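Local coordinates for glycoside hydrolase family 88 protein (PDB 4Q88), which is of undetermined function but, as a member of glycoside hydrolase family 88, probably acts as a hydrolase on a carbohydrate substrate, at residues 182-187 with 203-208; 198-203 with 264-269. All coordinates share one frame; numbering follows the deposited sequence.

Contact 1 (182-187 with 203-208); sequences REVGLY and GKKDFW
F207, with CG opposite its carbonyl carbon (chi1 -64°), turns its phenyl ring toward L186 CB, while the L186 torsions (chi1 -63°, chi2 near 180°) bring CD1 to the same ring. L186 CB sits over one face, offset toward the rim, in a CH-pi contact of 4.0 Å from CB to the centroid of the F207 ring. L186 CD1 reaches the ring near CG and CD2. V184 comes in obliquely at the far end of the ring: with CG1 anti to the backbone N (chi1 179°), its CG1 lies 3.7 Å from F207 CE2, and CG2 is turned to both F207 CZ and the K205 side chain. Near the ring plane, at the edge, the carbonyl oxygen of Y187 approaches F207 CD1 to 3.4 Å. The turn and second strand of the short hairpin 180-181/186-187, which links helix 163-179 to the loop before helix 209-225, receive the ring, and Y188 stacks on F207 as well. W208, next in the chain, occupies the N-cap position of helix 209-225. Between the two backbones a water lies 2.9 Å from both Y187 O and W208 O, within hydrogen-bonding reach of each. Farther from the ring, K205 stretches out beyond CG, passing V184 with its CD 3.9 Å from V184 CG2, until NZ meets E183 OE1 at 3.2 Å in a salt bridge. E183, bent at chi2, offers the anti lone pair of OE1, the one turned away from its other oxygen. The stronger partner of K205 NZ is D181, through OD2; D181 OD1 accepts from V184 N, so one aspartate ties both the lysine and the turn backbone.

Contact 2 (198-203 with 264-269); sequences HKTING and PEQAPG
Q266 reaches across to the 200-203 turn with its amide oxygen, which takes the backbone N-H of I201 at 2.8 Å from I201 N to Q266 OE1. The glutamine chain is extended: CG stands anti to the backbone N (chi1 165°), chi2 is also near 180°, and the carboxamide is thereby carried to full length. The N-H points well at the oxygen (156°), and the donor lies nearly along the C=O axis. The same oxygen rests 3.2 Å from T200 CB and 3.4 Å from I201 CG1, so the two side chains flank the hydrogen bond. I201 crosses the glutamine at about a right angle, and its CG1 also meets Q266 CG. T200 to G203 form a type I beta turn, closed by G203 N to T200 O at 2.9 Å, with I201 and N202 at its two central positions; the turn lies on the loop between strand 186-187 and helix 209-225, whereas segment 264-269 belongs to the loop before helix 272-287. Replacing Q266 by an alanine would probably leave the I201 N-H without its acceptor and open a gap beside T200 CB and I201 CG1. At the corner of the turn, the amide nitrogen of N202 lies against aliphatic carbon, its ND2 3.6 Å from E265 CB; the E265 chain bends at chi2, and its carboxylate takes no part in this contact. D263 holds the polar ends of N202 and T200: OD1 accepts from N202 ND2 and from the backbone N of Q266, and OD2 pairs with T200 OG1. That hydroxyl, placed between its own backbone N and carbonyl carbon (chi1 69°), also receives K204 N.

How the contacts relate
Contact 1 is partly buried: its F207 ring and L186 are shut away, L186 against helices 209-225 and 233-249, whereas contact 2 lies at the surface, where most touching residues are exposed. Both use the loop that leads into helix 209-225: the chain runs from 198-203 straight into 203-208, with G203 shared, so one connection is fastened first to the loop before helix 272-287 and then to the strand 186-187 hairpin. Their chemistry follows: an aromatic ring, aliphatic groups and a peripheral salt bridge in contact 1, a single amide-to-backbone bond in contact 2. D206 OD2 probably hydrogen-bonds H198 NE2 at 2.8 Å, and D206 CB packs on T200 CG2.

Contact 1 (182-187 with 203-208)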
ATOM      1  N   ARG A 182       6.420 -12.938  15.526  1.00 18.25           N
ATOM      2  CA  ARG A 182       5.602 -14.159  15.385  1.00 20.03           C
ATOM      3  C   ARG A 182       4.561 -14.297  16.476  1.00 18.73           C
ATOM      4  O   ARG A 182       3.531 -14.944  16.286  1.00 18.50           O
ATOM      5  CB  ARG A 182       6.512 -15.436  15.441  1.00 22.41           C
ATOM      6  CG  ARG A 182       7.427 -15.577  14.284  1.00 28.44           C
ATOM      7  CD  ARG A 182       8.366 -16.784  14.450  1.00 31.26           C
ATOM      8  NE  ARG A 182       9.401 -16.531  15.479  1.00 37.30           N
ATOM      9  CZ  ARG A 182      10.586 -15.956  15.228  1.00 43.01           C
ATOM     10  NH1 ARG A 182      10.923 -15.581  13.986  1.00 45.77           N
ATOM     11  NH2 ARG A 182      11.450 -15.756  16.205  1.00 44.30           N
ATOM     12  N   GLU A 183       4.850 -13.739  17.654  1.00 16.96           N
ATOM     13  CA  GLU A 183       3.964 -13.837  18.745  1.00 18.60           C
ATOM     14  C   GLU A 183       2.720 -12.934  18.521  1.00 18.32           C
ATOM     15  O   GLU A 183       1.627 -13.342  18.861  1.00 18.77           O
ATOM     16  CB  GLU A 183       4.645 -13.367  20.040  1.00 20.11           C
ATOM     17  CG  GLU A 183       3.776 -13.525  21.254  1.00 23.61           C
ATOM     18  CD  GLU A 183       3.030 -12.261  21.618  1.00 32.67           C
ATOM     19  OE1 GLU A 183       3.663 -11.145  21.700  1.00 37.82           O
ATOM     20  OE2 GLU A 183       1.839 -12.425  21.885  1.00 33.51           O
ATOM     21  N   VAL A 184       2.931 -11.753  17.964  1.00 17.34           N
ATOM     22  CA  VAL A 184       1.887 -10.754  17.843  1.00 18.03           C
ATOM     23  C   VAL A 184       1.145 -10.859  16.508  1.00 17.77           C
ATOM     24  O   VAL A 184      -0.049 -10.580  16.431  1.00 17.24           O
ATOM     25  CB  VAL A 184       2.453  -9.342  17.974  1.00 19.19           C
ATOM     26  CG1 VAL A 184       1.338  -8.323  17.805  1.00 20.26           C
ATOM     27  CG2 VAL A 184       3.096  -9.183  19.346  1.00 20.85           C
ATOM     28  N   GLY A 185       1.852 -11.227  15.481  1.00 17.63           N
ATOM     29  CA  GLY A 185       1.272 -11.262  14.121  1.00 18.33           C
ATOM     30  C   GLY A 185       1.312  -9.922  13.439  1.00 19.86           C
ATOM     31  O   GLY A 185       0.459  -9.647  12.578  1.00 18.22           O
ATOM     32  N   LEU A 186       2.287  -9.074  13.811  1.00 16.49           N
ATOM     33  CA  LEU A 186       2.462  -7.765  13.180  1.00 16.92           C
ATOM     34  C   LEU A 186       3.931  -7.531  12.901  1.00 16.73           C
ATOM     35  O   LEU A 186       4.788  -8.211  13.488  1.00 17.45           O
ATOM     36  CB  LEU A 186       1.913  -6.648  14.100  1.00 17.36           C
ATOM     37  CG  LEU A 186       0.422  -6.659  14.437  1.00 18.02           C
ATOM     38  CD1 LEU A 186       0.131  -5.594  15.493  1.00 19.72           C
ATOM     39  CD2 LEU A 186      -0.395  -6.383  13.196  1.00 20.15           C
ATOM     40  N   TYR A 187       4.195  -6.587  11.993  1.00 15.53           N
ATOM     41  CA  TYR A 187       5.506  -6.172  11.587  1.00 15.85           C
ATOM     42  C   TYR A 187       5.940  -4.885  12.298  1.00 16.19           C
ATOM     43  O   TYR A 187       5.169  -3.892  12.374  1.00 16.04           O
ATOM     44  CB  TYR A 187       5.572  -5.842  10.100  1.00 15.79           C
ATOM     45  CG  TYR A 187       5.448  -7.057   9.206  1.00 16.84           C
ATOM     46  CD1 TYR A 187       4.226  -7.507   8.787  1.00 18.12           C
ATOM     47  CD2 TYR A 187       6.569  -7.709   8.761  1.00 16.47           C
ATOM     48  CE1 TYR A 187       4.131  -8.629   7.967  1.00 17.36           C
ATOM     49  CE2 TYR A 187       6.507  -8.786   7.920  1.00 16.58           C
ATOM     50  CZ  TYR A 187       5.282  -9.253   7.533  1.00 17.39           C
ATOM     51  OH  TYR A 187       5.220 -10.364   6.724  1.00 18.05           O
ATOM     52  N   GLY A 203       6.039   1.295  27.619  1.00 19.50           N
ATOM     53  CA  GLY A 203       6.728   0.018  27.783  1.00 20.96           C
ATOM     54  C   GLY A 203       6.206  -1.099  26.901  1.00 20.74           C
ATOM     55  O   GLY A 203       6.411  -2.253  27.193  1.00 22.76           O
ATOM     56  N   LYS A 204       5.532  -0.746  25.829  1.00 19.44           N
ATOM     57  CA  LYS A 204       4.851  -1.704  24.938  0.60 20.35           C
ATOM     58  C   LYS A 204       5.694  -2.005  23.698  1.00 18.74           C
ATOM     59  O   LYS A 204       6.612  -1.261  23.360  1.00 19.54           O
ATOM     60  CB  LYS A 204       3.499  -1.167  24.494  0.60 21.52           C
ATOM     61  CG  LYS A 204       2.555  -0.639  25.589  0.60 24.74           C
ATOM     62  CD  LYS A 204       2.136  -1.715  26.584  0.60 26.96           C
ATOM     63  CE  LYS A 204       1.277  -1.180  27.737  0.60 30.22           C
ATOM     64  NZ  LYS A 204       0.038  -0.536  27.244  0.60 32.92           N
ATOM     65  N   LYS A 205       5.320  -3.049  22.948  1.00 17.73           N
ATOM     66  CA  LYS A 205       5.870  -3.240  21.620  1.00 17.71           C
ATOM     67  C   LYS A 205       5.350  -2.183  20.670  1.00 16.04           C
ATOM     68  O   LYS A 205       4.161  -1.817  20.725  1.00 16.80           O
ATOM     69  CB  LYS A 205       5.472  -4.599  21.099  1.00 17.19           C
ATOM     70  CG  LYS A 205       6.147  -5.748  21.863  1.00 18.35           C
ATOM     71  CD  LYS A 205       5.709  -7.128  21.378  1.00 19.66           C
ATOM     72  CE  LYS A 205       6.656  -8.230  21.980  1.00 21.36           C
ATOM     73  NZ  LYS A 205       6.407  -9.582  21.375  1.00 22.15           N
ATOM     74  N   ASP A 206       6.239  -1.604  19.882  1.00 16.16           N
ATOM     75  CA  ASP A 206       5.926  -0.490  18.986  1.00 17.05           C
ATOM     76  C   ASP A 206       5.722  -0.917  17.517  1.00 15.65           C
ATOM     77  O   ASP A 206       6.697  -1.146  16.784  1.00 17.16           O
ATOM     78  CB  ASP A 206       7.032   0.555  19.066  1.00 18.74           C
ATOM     79  CG  ASP A 206       6.618   1.901  18.474  1.00 21.78           C
ATOM     80  OD1 ASP A 206       5.429   2.113  18.085  1.00 19.36           O
ATOM     81  OD2 ASP A 206       7.545   2.764  18.446  1.00 24.71           O
ATOM     82  N   PHE A 207       4.463  -1.047  17.111  1.00 14.72           N
ATOM     83  CA  PHE A 207       4.074  -1.443  15.766  1.00 13.98           C
ATOM     84  C   PHE A 207       3.462  -0.241  15.055  1.00 14.80           C
ATOM     85  O   PHE A 207       2.412   0.276  15.490  1.00 14.14           O
ATOM     86  CB  PHE A 207       3.105  -2.628  15.802  1.00 14.99           C
ATOM     87  CG  PHE A 207       3.702  -3.883  16.379  1.00 15.07           C
ATOM     88  CD1 PHE A 207       4.638  -4.592  15.655  1.00 15.97           C
ATOM     89  CD2 PHE A 207       3.270  -4.379  17.598  1.00 16.14           C
ATOM     90  CE1 PHE A 207       5.178  -5.751  16.146  1.00 17.10           C
ATOM     91  CE2 PHE A 207       3.811  -5.524  18.104  1.00 17.58           C
ATOM     92  CZ  PHE A 207       4.775  -6.219  17.390  1.00 17.00           C
ATOM     93  N   TRP A 208       4.144   0.240  14.013  1.00 14.62           N
ATOM     94  CA  TRP A 208       3.656   1.410  13.298  1.00 15.94           C
ATOM     95  C   TRP A 208       2.462   1.081  12.449  1.00 14.87           C
ATOM     96  O   TRP A 208       2.558   0.216  11.563  1.00 14.95           O
ATOM     97  CB  TRP A 208       4.770   1.992  12.443  1.00 17.13           C
ATOM     98  CG  TRP A 208       4.461   3.238  11.718  1.00 18.99           C
ATOM     99  CD1 TRP A 208       3.790   4.319  12.193  1.00 21.15           C
ATOM    100  CD2 TRP A 208       4.906   3.587  10.406  1.00 19.59           C
ATOM    101  NE1 TRP A 208       3.744   5.314  11.221  1.00 21.30           N
ATOM    102  CE2 TRP A 208       4.426   4.875  10.124  1.00 22.07           C
ATOM    103  CE3 TRP A 208       5.630   2.898   9.410  1.00 20.59           C
ATOM    104  CZ2 TRP A 208       4.707   5.542   8.914  1.00 22.78           C
ATOM    105  CZ3 TRP A 208       5.851   3.553   8.167  1.00 24.12           C
ATOM    106  CH2 TRP A 208       5.368   4.846   7.940  1.00 23.38           C
TER
HETATM  107  O   HOH W   1       5.116  -1.204  11.201  1.00 16.35           O

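Contact 2 (198-203 with 264-269)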
ATOM      1  N   HIS A 198      13.812  -1.686  21.770  1.00 23.24           N
ATOM      2  CA  HIS A 198      12.969  -0.483  21.630  1.00 22.27           C
ATOM      3  C   HIS A 198      11.588  -0.786  22.207  1.00 21.12           C
ATOM      4  O   HIS A 198      11.008  -1.846  21.938  1.00 19.80           O
ATOM      5  CB  HIS A 198      12.811  -0.099  20.165  1.00 22.47           C
ATOM      6  CG  HIS A 198      11.812   0.992  19.935  1.00 22.27           C
ATOM      7  ND1 HIS A 198      12.041   2.321  20.276  1.00 23.97           N
ATOM      8  CD2 HIS A 198      10.553   0.947  19.428  1.00 22.56           C
ATOM      9  CE1 HIS A 198      10.981   3.053  19.946  1.00 25.53           C
ATOM     10  NE2 HIS A 198      10.046   2.239  19.465  1.00 23.36           N
ATOM     11  N   LYS A 199      11.050   0.177  22.970  1.00 21.79           N
ATOM     12  CA  LYS A 199       9.734   0.063  23.558  0.60 21.86           C
ATOM     13  C   LYS A 199       9.045   1.415  23.395  1.00 20.97           C
ATOM     14  O   LYS A 199       9.709   2.455  23.210  1.00 21.26           O
ATOM     15  CB  LYS A 199       9.800  -0.252  25.059  0.60 23.64           C
ATOM     16  CG  LYS A 199      10.561  -1.506  25.459  0.60 25.99           C
ATOM     17  CD  LYS A 199      10.342  -1.817  26.926  0.60 27.14           C
ATOM     18  CE  LYS A 199      11.066  -3.078  27.382  0.60 28.95           C
ATOM     19  NZ  LYS A 199      12.546  -2.890  27.364  0.60 29.55           N
ATOM     20  N   THR A 200       7.726   1.390  23.446  1.00 20.53           N
ATOM     21  CA  THR A 200       6.946   2.630  23.484  1.00 19.96           C
ATOM     22  C   THR A 200       7.136   3.334  24.820  1.00 20.77           C
ATOM     23  O   THR A 200       7.721   2.800  25.775  1.00 19.90           O
ATOM     24  CB  THR A 200       5.458   2.401  23.246  1.00 19.84           C
ATOM     25  OG1 THR A 200       4.902   1.694  24.386  1.00 19.55           O
ATOM     26  CG2 THR A 200       5.208   1.626  21.929  1.00 19.95           C
ATOM     27  N   ILE A 201       6.586   4.545  24.909  1.00 22.14           N
ATOM     28  CA  ILE A 201       6.667   5.344  26.126  1.00 23.02           C
ATOM     29  C   ILE A 201       6.052   4.609  27.319  1.00 21.25           C
ATOM     30  O   ILE A 201       6.471   4.775  28.476  1.00 22.32           O
ATOM     31  CB  ILE A 201       5.908   6.694  25.961  1.00 29.55           C
ATOM     32  CG1 ILE A 201       6.534   7.567  24.861  1.00 36.70           C
ATOM     33  CG2 ILE A 201       5.996   7.474  27.266  1.00 33.58           C
ATOM     34  CD1 ILE A 201       7.919   8.099  25.199  1.00 39.65           C
ATOM     35  N   ASN A 202       5.027   3.812  27.061  1.00 19.01           N
ATOM     36  CA  ASN A 202       4.402   3.003  28.102  1.00 18.43           C
ATOM     37  C   ASN A 202       4.856   1.555  28.171  1.00 19.57           C
ATOM     38  O   ASN A 202       4.188   0.716  28.831  1.00 20.93           O
ATOM     39  CB  ASN A 202       2.903   3.086  27.993  1.00 19.87           C
ATOM     40  CG  ASN A 202       2.399   4.486  28.228  1.00 18.79           C
ATOM     41  OD1 ASN A 202       2.525   5.024  29.350  1.00 19.46           O
ATOM     42  ND2 ASN A 202       1.887   5.115  27.188  1.00 17.97           N
ATOM     43  N   GLY A 203       6.039   1.295  27.619  1.00 19.50           N
ATOM     44  CA  GLY A 203       6.728   0.018  27.783  1.00 20.96           C
ATOM     45  C   GLY A 203       6.206  -1.099  26.901  1.00 20.74           C
ATOM     46  O   GLY A 203       6.411  -2.253  27.193  1.00 22.76           O
ATOM     47  N   PRO A 264      -1.867   3.464  22.160  1.00 20.35           N
ATOM     48  CA  PRO A 264      -2.566   4.648  21.678  1.00 20.89           C
ATOM     49  C   PRO A 264      -2.141   5.932  22.389  1.00 22.26           C
ATOM     50  O   PRO A 264      -2.119   6.978  21.738  1.00 25.36           O
ATOM     51  CB  PRO A 264      -4.055   4.347  21.945  1.00 23.64           C
ATOM     52  CG  PRO A 264      -4.122   3.023  22.564  1.00 24.40           C
ATOM     53  CD  PRO A 264      -2.786   2.378  22.552  1.00 22.21           C
ATOM     54  N   GLU A 265      -1.733   5.851  23.656  1.00 19.40           N
ATOM     55  CA  GLU A 265      -1.360   7.045  24.447  1.00 21.22           C
ATOM     56  C   GLU A 265      -0.049   7.700  23.966  1.00 21.47           C
ATOM     57  O   GLU A 265       0.139   8.916  24.071  1.00 20.35           O
ATOM     58  CB  GLU A 265      -1.169   6.622  25.888  1.00 23.09           C
ATOM     59  CG  GLU A 265      -2.424   6.328  26.690  1.00 26.71           C
ATOM     60  CD  GLU A 265      -3.249   5.123  26.242  1.00 31.20           C
ATOM     61  OE1 GLU A 265      -2.700   4.078  25.837  1.00 26.65           O
ATOM     62  OE2 GLU A 265      -4.488   5.279  26.274  1.00 38.43           O
ATOM     63  N   GLN A 266       0.858   6.895  23.420  1.00 19.97           N
ATOM     64  CA  GLN A 266       2.115   7.400  22.910  1.00 22.50           C
ATOM     65  C   GLN A 266       1.918   8.366  21.732  1.00 20.67           C
ATOM     66  O   GLN A 266       2.566   9.380  21.667  1.00 21.32           O
ATOM     67  CB  GLN A 266       3.027   6.277  22.469  1.00 24.70           C
ATOM     68  CG  GLN A 266       4.142   6.816  21.616  1.00 30.41           C
ATOM     69  CD  GLN A 266       5.198   5.837  21.383  1.00 30.10           C
ATOM     70  OE1 GLN A 266       5.859   5.404  22.314  1.00 29.28           O
ATOM     71  NE2 GLN A 266       5.363   5.452  20.127  1.00 33.41           N
ATOM     72  N   ALA A 267       1.052   8.025  20.792  1.00 21.44           N
ATOM     73  CA  ALA A 267       0.860   8.824  19.580  1.00 22.42           C
ATOM     74  C   ALA A 267      -0.652   8.848  19.339  1.00 21.91           C
ATOM     75  O   ALA A 267      -1.199   8.043  18.556  1.00 22.28           O
ATOM     76  CB  ALA A 267       1.641   8.173  18.427  1.00 25.72           C
ATOM     77  N   PRO A 268      -1.369   9.743  20.071  1.00 20.39           N
ATOM     78  CA  PRO A 268      -2.798   9.593  20.222  1.00 19.95           C
ATOM     79  C   PRO A 268      -3.632  10.085  19.035  1.00 19.45           C
ATOM     80  O   PRO A 268      -3.174  10.873  18.221  1.00 19.77           O
ATOM     81  CB  PRO A 268      -3.114  10.430  21.482  1.00 21.58           C
ATOM     82  CG  PRO A 268      -2.069  11.489  21.477  1.00 21.50           C
ATOM     83  CD  PRO A 268      -0.833  10.828  20.922  1.00 22.08           C
ATOM     84  N   GLY A 269      -4.859   9.614  18.988  1.00 20.23           N
ATOM     85  CA  GLY A 269      -5.914  10.227  18.173  1.00 20.84           C
ATOM     86  C   GLY A 269      -5.965   9.631  16.791  1.00 19.13           C
ATOM     87  O   GLY A 269      -5.162   8.768  16.433  1.00 19.50           O
TER